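Local coordinates for DNA-binding protein HU (Anabaena sp., PDB 1P71) that binds and bends DNA as a homodimeric histone-like protein, wrapping it to stabilise it against denaturation, and is essential for heterocyst differentiation, at residues C[52-57]-C[73-78]; C[45-50]-C[77-82]. All coordinates share one frame; numbering follows the deposited sequence.

Interaction 1. Residues C[52-57]-C[73-78]; sequences SRERKA and ATRVPA. With nucleotides of chain A.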
ATOM      1  N   SER C  52      -1.318  10.284  -4.359  1.00 28.53           N
ATOM      2  CA  SER C  52      -0.295  11.277  -4.150  1.00 28.56           C
ATOM      3  C   SER C  52      -0.851  12.289  -3.127  1.00 28.36           C
ATOM      4  O   SER C  52      -2.003  12.701  -3.217  1.00 27.80           O
ATOM      5  CB  SER C  52       0.001  11.939  -5.496  1.00 29.14           C
ATOM      6  OG  SER C  52       1.224  12.628  -5.484  1.00 30.20           O
ATOM      7  N   ARG C  53      -0.038  12.663  -2.144  1.00 28.25           N
ATOM      8  CA  ARG C  53      -0.420  13.686  -1.187  1.00 28.36           C
ATOM      9  C   ARG C  53       0.531  14.866  -1.274  1.00 28.27           C
ATOM     10  O   ARG C  53       1.742  14.679  -1.335  1.00 27.61           O
ATOM     11  CB  ARG C  53      -0.448  13.114   0.230  1.00 28.25           C
ATOM     12  CG  ARG C  53      -1.687  12.250   0.421  1.00 30.46           C
ATOM     13  CD  ARG C  53      -2.010  11.853   1.829  1.00 31.56           C
ATOM     14  NE  ARG C  53      -3.060  10.836   1.809  1.00 33.04           N
ATOM     15  CZ  ARG C  53      -3.180   9.856   2.687  1.00 34.70           C
ATOM     16  NH1 ARG C  53      -2.299   9.737   3.671  1.00 34.73           N
ATOM     17  NH2 ARG C  53      -4.183   8.983   2.576  1.00 34.79           N
ATOM     18  N   GLU C  54      -0.030  16.072  -1.286  1.00 28.49           N
ATOM     19  CA  GLU C  54       0.768  17.286  -1.235  1.00 28.96           C
ATOM     20  C   GLU C  54       1.340  17.447   0.155  1.00 28.53           C
ATOM     21  O   GLU C  54       0.683  17.125   1.148  1.00 29.11           O
ATOM     22  CB  GLU C  54      -0.048  18.523  -1.620  1.00 29.45           C
ATOM     23  CG  GLU C  54      -0.582  18.512  -3.038  1.00 32.08           C
ATOM     24  CD  GLU C  54       0.506  18.521  -4.111  1.00 33.92           C
ATOM     25  OE1 GLU C  54       1.258  19.519  -4.223  1.00 33.92           O
ATOM     26  OE2 GLU C  54       0.604  17.535  -4.859  1.00 35.00           O
ATOM     27  N   ARG C  55       2.592  17.890   0.210  1.00 28.50           N
ATOM     28  CA  ARG C  55       3.261  18.263   1.462  1.00 27.81           C
ATOM     29  C   ARG C  55       3.742  19.702   1.315  1.00 27.42           C
ATOM     30  O   ARG C  55       4.511  19.996   0.413  1.00 27.05           O
ATOM     31  CB  ARG C  55       4.454  17.332   1.717  1.00 28.20           C
ATOM     32  CG  ARG C  55       4.078  15.883   2.097  1.00 30.13           C
ATOM     33  CD  ARG C  55       3.648  15.777   3.526  1.00 31.84           C
ATOM     34  NE  ARG C  55       3.210  14.446   3.954  1.00 33.49           N
ATOM     35  CZ  ARG C  55       1.986  13.952   3.766  1.00 32.85           C
ATOM     36  NH1 ARG C  55       1.065  14.659   3.106  1.00 29.94           N
ATOM     37  NH2 ARG C  55       1.690  12.736   4.241  1.00 32.08           N
ATOM     38  N   LYS C  56       3.248  20.598   2.172  1.00 26.64           N
ATOM     39  CA  LYS C  56       3.688  21.991   2.221  1.00 26.88           C
ATOM     40  C   LYS C  56       5.138  22.065   2.660  1.00 26.59           C
ATOM     41  O   LYS C  56       5.622  21.149   3.341  1.00 26.22           O
ATOM     42  CB  LYS C  56       2.872  22.747   3.278  1.00 27.51           C
ATOM     43  CG  LYS C  56       1.499  23.218   2.847  1.00 27.49           C
ATOM     44  CD  LYS C  56       0.813  23.881   4.051  1.00 29.78           C
ATOM     45  CE  LYS C  56      -0.521  24.546   3.653  1.00 31.41           C
ATOM     46  NZ  LYS C  56      -1.072  24.044   2.340  1.00 34.18           N
ATOM     47  N   ALA C  57       5.806  23.162   2.321  1.00 25.32           N
ATOM     48  CA  ALA C  57       7.121  23.468   2.861  1.00 25.66           C
ATOM     49  C   ALA C  57       7.031  23.513   4.367  1.00 26.91           C
ATOM     50  O   ALA C  57       5.990  23.898   4.919  1.00 27.09           O
ATOM     51  CB  ALA C  57       7.615  24.805   2.362  1.00 25.33           C
ATOM     52  N   ALA C  73       8.310  22.275  -0.430  1.00 26.83           N
ATOM     53  CA  ALA C  73       7.078  21.533  -0.718  1.00 26.36           C
ATOM     54  C   ALA C  73       7.390  20.331  -1.591  1.00 26.41           C
ATOM     55  O   ALA C  73       8.270  20.396  -2.431  1.00 24.87           O
ATOM     56  CB  ALA C  73       6.091  22.425  -1.431  1.00 26.84           C
ATOM     57  N   THR C  74       6.662  19.230  -1.389  1.00 27.22           N
ATOM     58  CA  THR C  74       6.816  18.043  -2.225  1.00 27.54           C
ATOM     59  C   THR C  74       5.492  17.296  -2.367  1.00 28.18           C
ATOM     60  O   THR C  74       4.448  17.797  -1.938  1.00 28.48           O
ATOM     61  CB  THR C  74       7.968  17.116  -1.676  1.00 27.76           C
ATOM     62  OG1 THR C  74       8.223  16.049  -2.609  1.00 26.05           O
ATOM     63  CG2 THR C  74       7.589  16.412  -0.332  1.00 26.56           C
ATOM     64  N   ARG C  75       5.535  16.138  -3.029  1.00 28.75           N
ATOM     65  CA  ARG C  75       4.421  15.189  -3.074  1.00 28.60           C
ATOM     66  C   ARG C  75       4.970  13.846  -2.672  1.00 28.60           C
ATOM     67  O   ARG C  75       6.115  13.517  -2.985  1.00 28.91           O
ATOM     68  CB  ARG C  75       3.828  15.029  -4.475  1.00 28.91           C
ATOM     69  CG  ARG C  75       3.576  16.291  -5.274  1.00 29.92           C
ATOM     70  CD  ARG C  75       3.351  16.033  -6.764  1.00 30.28           C
ATOM     71  NE  ARG C  75       2.956  17.247  -7.484  1.00 31.90           N
ATOM     72  CZ  ARG C  75       2.818  17.357  -8.817  1.00 31.30           C
ATOM     73  NH1 ARG C  75       3.071  16.340  -9.628  1.00 31.53           N
ATOM     74  NH2 ARG C  75       2.429  18.506  -9.332  1.00 33.08           N
ATOM     75  N   VAL C  76       4.148  13.056  -1.992  1.00 28.29           N
ATOM     76  CA  VAL C  76       4.549  11.725  -1.573  1.00 28.53           C
ATOM     77  C   VAL C  76       3.435  10.732  -1.862  1.00 28.15           C
ATOM     78  O   VAL C  76       2.267  11.088  -1.820  1.00 28.11           O
ATOM     79  CB  VAL C  76       4.861  11.690  -0.053  1.00 29.38           C
ATOM     80  CG1 VAL C  76       6.086  12.578   0.284  1.00 29.89           C
ATOM     81  CG2 VAL C  76       3.625  12.092   0.764  1.00 28.09           C
ATOM     82  N   PRO C  77       3.783   9.483  -2.145  1.00 28.53           N
ATOM     83  CA  PRO C  77       2.761   8.444  -2.278  1.00 28.50           C
ATOM     84  C   PRO C  77       2.159   8.097  -0.896  1.00 28.71           C
ATOM     85  O   PRO C  77       2.858   8.166   0.130  1.00 28.92           O
ATOM     86  CB  PRO C  77       3.537   7.273  -2.900  1.00 28.86           C
ATOM     87  CG  PRO C  77       4.972   7.516  -2.591  1.00 28.14           C
ATOM     88  CD  PRO C  77       5.154   8.961  -2.338  1.00 28.26           C
ATOM     89  N   ALA C  78       0.864   7.799  -0.855  1.00 28.53           N
ATOM     90  CA  ALA C  78       0.209   7.456   0.400  1.00 28.96           C
ATOM     91  C   ALA C  78      -0.735   6.268   0.228  1.00 29.24           C
ATOM     92  O   ALA C  78      -1.384   6.132  -0.813  1.00 30.05           O
ATOM     93  CB  ALA C  78      -0.528   8.657   0.944  1.00 28.41           C
TER
ATOM     94  P    DT A  11       0.962  20.311   5.842  1.00 33.51           P
ATOM     95  OP1  DT A  11       0.993  20.006   4.381  1.00 30.87           O
ATOM     96  OP2  DT A  11       0.012  21.327   6.351  1.00 32.14           O
ATOM     97  O5'  DT A  11       0.725  18.933   6.655  1.00 31.15           O
ATOM     98  C5'  DT A  11       1.723  17.921   6.626  1.00 31.61           C
ATOM     99  C4'  DT A  11       1.264  16.536   7.074  1.00 31.73           C
ATOM    100  O4'  DT A  11       1.747  16.344   8.414  1.00 32.89           O
ATOM    101  C3'  DT A  11      -0.228  16.180   7.061  1.00 31.78           C
ATOM    102  O3'  DT A  11      -0.372  15.012   6.261  1.00 31.46           O
ATOM    103  C2'  DT A  11      -0.547  15.823   8.502  1.00 32.46           C
ATOM    104  C1'  DT A  11       0.804  15.648   9.186  1.00 31.60           C
ATOM    105  N1   DT A  11       0.766  16.236  10.575  1.00 31.18           N
ATOM    106  C2   DT A  11       1.044  15.440  11.682  1.00 29.09           C
ATOM    107  O2   DT A  11       1.359  14.273  11.618  1.00 28.28           O
ATOM    108  N3   DT A  11       0.944  16.087  12.887  1.00 28.96           N
ATOM    109  C4   DT A  11       0.587  17.415  13.116  1.00 28.66           C
ATOM    110  O4   DT A  11       0.524  17.888  14.248  1.00 26.63           O
ATOM    111  C5   DT A  11       0.296  18.188  11.929  1.00 29.73           C
ATOM    112  C7   DT A  11      -0.103  19.640  12.027  1.00 31.93           C
ATOM    113  C6   DT A  11       0.392  17.568  10.734  1.00 31.70           C
ATOM    114  P    DT A  12      -1.759  14.350   5.807  1.00 31.08           P
ATOM    115  OP1  DT A  12      -1.545  13.731   4.488  1.00 30.83           O
ATOM    116  OP2  DT A  12      -2.848  15.325   6.021  1.00 32.00           O
ATOM    117  O5'  DT A  12      -1.929  13.155   6.847  1.00 31.65           O
ATOM    118  C5'  DT A  12      -1.060  12.031   6.900  1.00 30.32           C
ATOM    119  C4'  DT A  12      -1.529  11.124   8.031  1.00 30.89           C
ATOM    120  O4'  DT A  12      -1.302  11.760   9.318  1.00 30.36           O
ATOM    121  C3'  DT A  12      -3.008  10.728   7.990  1.00 31.05           C
ATOM    122  O3'  DT A  12      -3.085   9.292   7.897  1.00 32.94           O
ATOM    123  C2'  DT A  12      -3.614  11.306   9.271  1.00 29.47           C
ATOM    124  C1'  DT A  12      -2.421  11.550  10.179  1.00 28.99           C
ATOM    125  N1   DT A  12      -2.489  12.738  11.145  1.00 27.42           N
ATOM    126  C2   DT A  12      -2.184  12.541  12.467  1.00 26.25           C
ATOM    127  O2   DT A  12      -1.893  11.440  12.874  1.00 27.47           O
ATOM    128  N3   DT A  12      -2.231  13.659  13.276  1.00 24.90           N
ATOM    129  C4   DT A  12      -2.540  14.945  12.875  1.00 25.39           C
ATOM    130  O4   DT A  12      -2.561  15.896  13.647  1.00 27.42           O
ATOM    131  C5   DT A  12      -2.851  15.096  11.474  1.00 26.81           C
ATOM    132  C7   DT A  12      -3.218  16.437  10.903  1.00 25.62           C
ATOM    133  C6   DT A  12      -2.800  14.007  10.696  1.00 27.35           C
TER
HETATM  134  O   HOH W   1       2.855  20.039  -6.299  1.00 48.16           O
HETATM  135  O   HOH W   2       3.387  20.150  -2.765  1.00 50.46           O
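R53 and V76 exchange two backbone hydrogen bonds, R53 N to V76 O at 2.8 Å and V76 N back to R53 O, and R55 and T74 repeat the exchange two residues further on. E54-R75, between them, and S52-P77, on the near side of R53-V76, are non-hydrogen-bonded pairs, with CA-H...O contacts such as R75 CA to R53 O.

On the face that carries S52, E54, R75 and P77, the E54 chain bends at chi2 (-64°) and runs alongside R75, which brings E54 OE2 to 3.5 Å from R75 NE in a salt bridge. The carboxylate and guanidinium planes stand 64° apart, and water 1 donates a hydrogen bond to E54 OE1 and accepts one from R75 NE.

The strands belong to the long beta hairpin forming the DNA-binding arm of HU, and the opposite face, carrying R53, R55, T74 and V76, is turned to the nucleic acid. Here V76 CG2 sits over the centre of the R55 guanidinium, while O3' of DT11 of chain A approaches its other face. R55 NH1 reaches E54 O at 3.2 Å from above the carbonyl plane, and makes a weak bond of 3.1 Å to OP1 of DT12 of chain A. Straighter is the backbone bond: K56 N donates to OP1 of DT11 of chain A at 3.2 Å and 170°.

A78 CB lies over one face of the R53 guanidinium, 3.4 Å from R53 CZ. R53 NE forms a salt bridge with E51, and R53 CD passes 3.3 Å from OP1 of DT12 of chain A.

Interaction 2. Residues C[45-50]-C[77-82]; sequences VGFGSF and PAFSAG
F47 O accepts the amide of G82, the N-O distance being 2.8 Å and the N-H...O line almost straight at 173°, although the donor stands well above the carbonyl plane. G82 is the N-cap residue of helix 83-89, so this bond ties the start of that helix to the turn leading into strand 48-61. Further along, S49 and S80 pair through two backbone bonds, S49 N to S80 O at 2.9 Å and S80 N to S49 O at 2.8 Å. Their hydroxyls lie on the same face of the sheet and share water 3, 3.1 Å from S49 OG and 2.9 Å from S80 OG.

The other face is aromatic. With CG of F79 turned away from its own backbone N (chi1 177°), the ring reaches across the neighbouring strand. Its CD1 comes over one face of the F50 ring, 3.5 Å from F50 CZ, with the planes at 48°. Its CE1 meets F47 CE2 at 3.6 Å, the two side chains crossing at about a right angle. Between them G48 CA lies close to F79 CE1, at 3.9 Å.

F50 also packs on I32 and V36 of helix 18-37, and its ring meets F79 of the second subunit edge-to-face. F47 and G48 together face one residue of strand 42-44, a classic beta bulge, and the three phenylalanines are an aromatic cluster at the dimer interface of the intertwined HU fold.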
ATOM      1  N   VAL C  45     -11.172  -2.008  -3.542  1.00 31.65           N
ATOM      2  CA  VAL C  45     -12.129  -2.200  -2.453  1.00 31.67           C
ATOM      3  C   VAL C  45     -11.713  -3.333  -1.490  1.00 31.72           C
ATOM      4  O   VAL C  45     -11.376  -4.449  -1.926  1.00 31.87           O
ATOM      5  CB  VAL C  45     -13.555  -2.440  -2.981  1.00 31.85           C
ATOM      6  N   GLY C  46     -11.705  -3.012  -0.191  1.00 31.11           N
ATOM      7  CA  GLY C  46     -11.347  -3.946   0.864  1.00 30.23           C
ATOM      8  C   GLY C  46      -9.879  -3.928   1.222  1.00 29.68           C
ATOM      9  O   GLY C  46      -9.510  -4.044   2.405  1.00 29.42           O
ATOM     10  N   PHE C  47      -9.035  -3.758   0.210  1.00 29.39           N
ATOM     11  CA  PHE C  47      -7.591  -3.759   0.393  1.00 28.92           C
ATOM     12  C   PHE C  47      -7.092  -2.384   0.804  1.00 29.17           C
ATOM     13  O   PHE C  47      -6.485  -2.223   1.860  1.00 28.92           O
ATOM     14  CB  PHE C  47      -6.881  -4.229  -0.873  1.00 28.57           C
ATOM     15  CG  PHE C  47      -5.384  -4.237  -0.748  1.00 29.29           C
ATOM     16  CD1 PHE C  47      -4.725  -5.295  -0.106  1.00 28.54           C
ATOM     17  CD2 PHE C  47      -4.632  -3.172  -1.245  1.00 28.54           C
ATOM     18  CE1 PHE C  47      -3.340  -5.296   0.020  1.00 28.19           C
ATOM     19  CE2 PHE C  47      -3.255  -3.152  -1.123  1.00 28.89           C
ATOM     20  CZ  PHE C  47      -2.602  -4.206  -0.484  1.00 30.32           C
ATOM     21  N   GLY C  48      -7.305  -1.398  -0.065  1.00 29.53           N
ATOM     22  CA  GLY C  48      -6.953  -0.035   0.267  1.00 29.04           C
ATOM     23  C   GLY C  48      -6.787   0.829  -0.960  1.00 29.30           C
ATOM     24  O   GLY C  48      -7.032   0.381  -2.087  1.00 28.93           O
ATOM     25  N   SER C  49      -6.362   2.068  -0.733  1.00 29.28           N
ATOM     26  CA  SER C  49      -6.145   3.010  -1.823  1.00 29.00           C
ATOM     27  C   SER C  49      -4.750   3.620  -1.743  1.00 28.63           C
ATOM     28  O   SER C  49      -4.163   3.758  -0.660  1.00 28.16           O
ATOM     29  CB  SER C  49      -7.193   4.112  -1.784  1.00 28.87           C
ATOM     30  OG  SER C  49      -6.927   4.965  -0.689  1.00 31.52           O
ATOM     31  N   PHE C  50      -4.253   4.008  -2.908  1.00 28.16           N
ATOM     32  CA  PHE C  50      -2.967   4.651  -3.078  1.00 28.10           C
ATOM     33  C   PHE C  50      -3.210   5.991  -3.763  1.00 28.34           C
ATOM     34  O   PHE C  50      -3.978   6.063  -4.720  1.00 27.35           O
ATOM     35  CB  PHE C  50      -2.082   3.837  -4.023  1.00 28.25           C
ATOM     36  CG  PHE C  50      -1.673   2.487  -3.495  1.00 28.12           C
ATOM     37  CD1 PHE C  50      -2.468   1.367  -3.745  1.00 27.67           C
ATOM     38  CD2 PHE C  50      -0.463   2.330  -2.815  1.00 27.12           C
ATOM     39  CE1 PHE C  50      -2.090   0.107  -3.298  1.00 29.59           C
ATOM     40  CE2 PHE C  50      -0.069   1.073  -2.356  1.00 27.53           C
ATOM     41  CZ  PHE C  50      -0.882  -0.033  -2.591  1.00 31.15           C
ATOM     42  N   PRO C  77       3.783   9.483  -2.145  1.00 28.53           N
ATOM     43  CA  PRO C  77       2.761   8.444  -2.278  1.00 28.50           C
ATOM     44  C   PRO C  77       2.159   8.097  -0.896  1.00 28.71           C
ATOM     45  O   PRO C  77       2.858   8.166   0.130  1.00 28.92           O
ATOM     46  CB  PRO C  77       3.537   7.273  -2.900  1.00 28.86           C
ATOM     47  CG  PRO C  77       4.972   7.516  -2.591  1.00 28.14           C
ATOM     48  CD  PRO C  77       5.154   8.961  -2.338  1.00 28.26           C
ATOM     49  N   ALA C  78       0.864   7.799  -0.855  1.00 28.53           N
ATOM     50  CA  ALA C  78       0.209   7.456   0.400  1.00 28.96           C
ATOM     51  C   ALA C  78      -0.735   6.268   0.228  1.00 29.24           C
ATOM     52  O   ALA C  78      -1.384   6.132  -0.813  1.00 30.05           O
ATOM     53  CB  ALA C  78      -0.528   8.657   0.944  1.00 28.41           C
ATOM     54  N   PHE C  79      -0.772   5.397   1.231  1.00 28.49           N
ATOM     55  CA  PHE C  79      -1.657   4.234   1.242  1.00 28.21           C
ATOM     56  C   PHE C  79      -2.677   4.365   2.377  1.00 28.30           C
ATOM     57  O   PHE C  79      -2.316   4.768   3.471  1.00 28.72           O
ATOM     58  CB  PHE C  79      -0.836   2.950   1.409  1.00 28.00           C
ATOM     59  CG  PHE C  79      -1.670   1.682   1.501  1.00 28.17           C
ATOM     60  CD1 PHE C  79      -2.326   1.193   0.390  1.00 28.57           C
ATOM     61  CD2 PHE C  79      -1.810   1.005   2.714  1.00 27.37           C
ATOM     62  CE1 PHE C  79      -3.091   0.024   0.455  1.00 29.56           C
ATOM     63  CE2 PHE C  79      -2.570  -0.168   2.790  1.00 30.30           C
ATOM     64  CZ  PHE C  79      -3.215  -0.647   1.650  1.00 29.55           C
ATOM     65  N   SER C  80      -3.942   4.055   2.117  1.00 27.75           N
ATOM     66  CA  SER C  80      -4.936   3.981   3.192  1.00 28.74           C
ATOM     67  C   SER C  80      -5.605   2.643   3.122  1.00 27.34           C
ATOM     68  O   SER C  80      -6.263   2.337   2.145  1.00 27.91           O
ATOM     69  CB  SER C  80      -5.995   5.087   3.068  1.00 28.28           C
ATOM     70  OG  SER C  80      -5.359   6.347   2.975  1.00 34.55           O
ATOM     71  N   ALA C  81      -5.404   1.845   4.153  1.00 26.79           N
ATOM     72  CA  ALA C  81      -5.856   0.467   4.186  1.00 26.23           C
ATOM     73  C   ALA C  81      -7.371   0.413   4.244  1.00 25.79           C
ATOM     74  O   ALA C  81      -7.988   1.215   4.906  1.00 25.06           O
ATOM     75  CB  ALA C  81      -5.251  -0.250   5.375  1.00 25.93           C
ATOM     76  N   GLY C  82      -7.952  -0.536   3.520  1.00 26.30           N
ATOM     77  CA  GLY C  82      -9.393  -0.701   3.488  1.00 26.22           C
ATOM     78  C   GLY C  82      -9.856  -1.479   4.695  1.00 25.81           C
ATOM     79  O   GLY C  82      -9.033  -2.028   5.431  1.00 25.62           O
TER
HETATM   80  O   HOH W   3      -4.740   6.956   0.170  1.00 54.67           O

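Overall arrangement
Beyond helices 3-14 and 18-37 and strand 42-44, the chain reaches 45-50 and then 52-57, runs out along the hairpin, and returns through 73-78 and 77-82. Interaction 1 closes the inner loop, with 15 residues between its segments; interaction 2 closes the outer one, with 26. The loops are nested without crossing, and the two ranges overlap at P77 and A78, A78 taking part in both. The contact centres lie about 17 Å apart, linked by a weak hydrogen bond from R53 NH2 to S80 OG. Interaction 2 joins the hairpin base to the helical body and helix 83-89, whereas interaction 1 continues the same strand pair outward along the DNA. Both touch the second subunit.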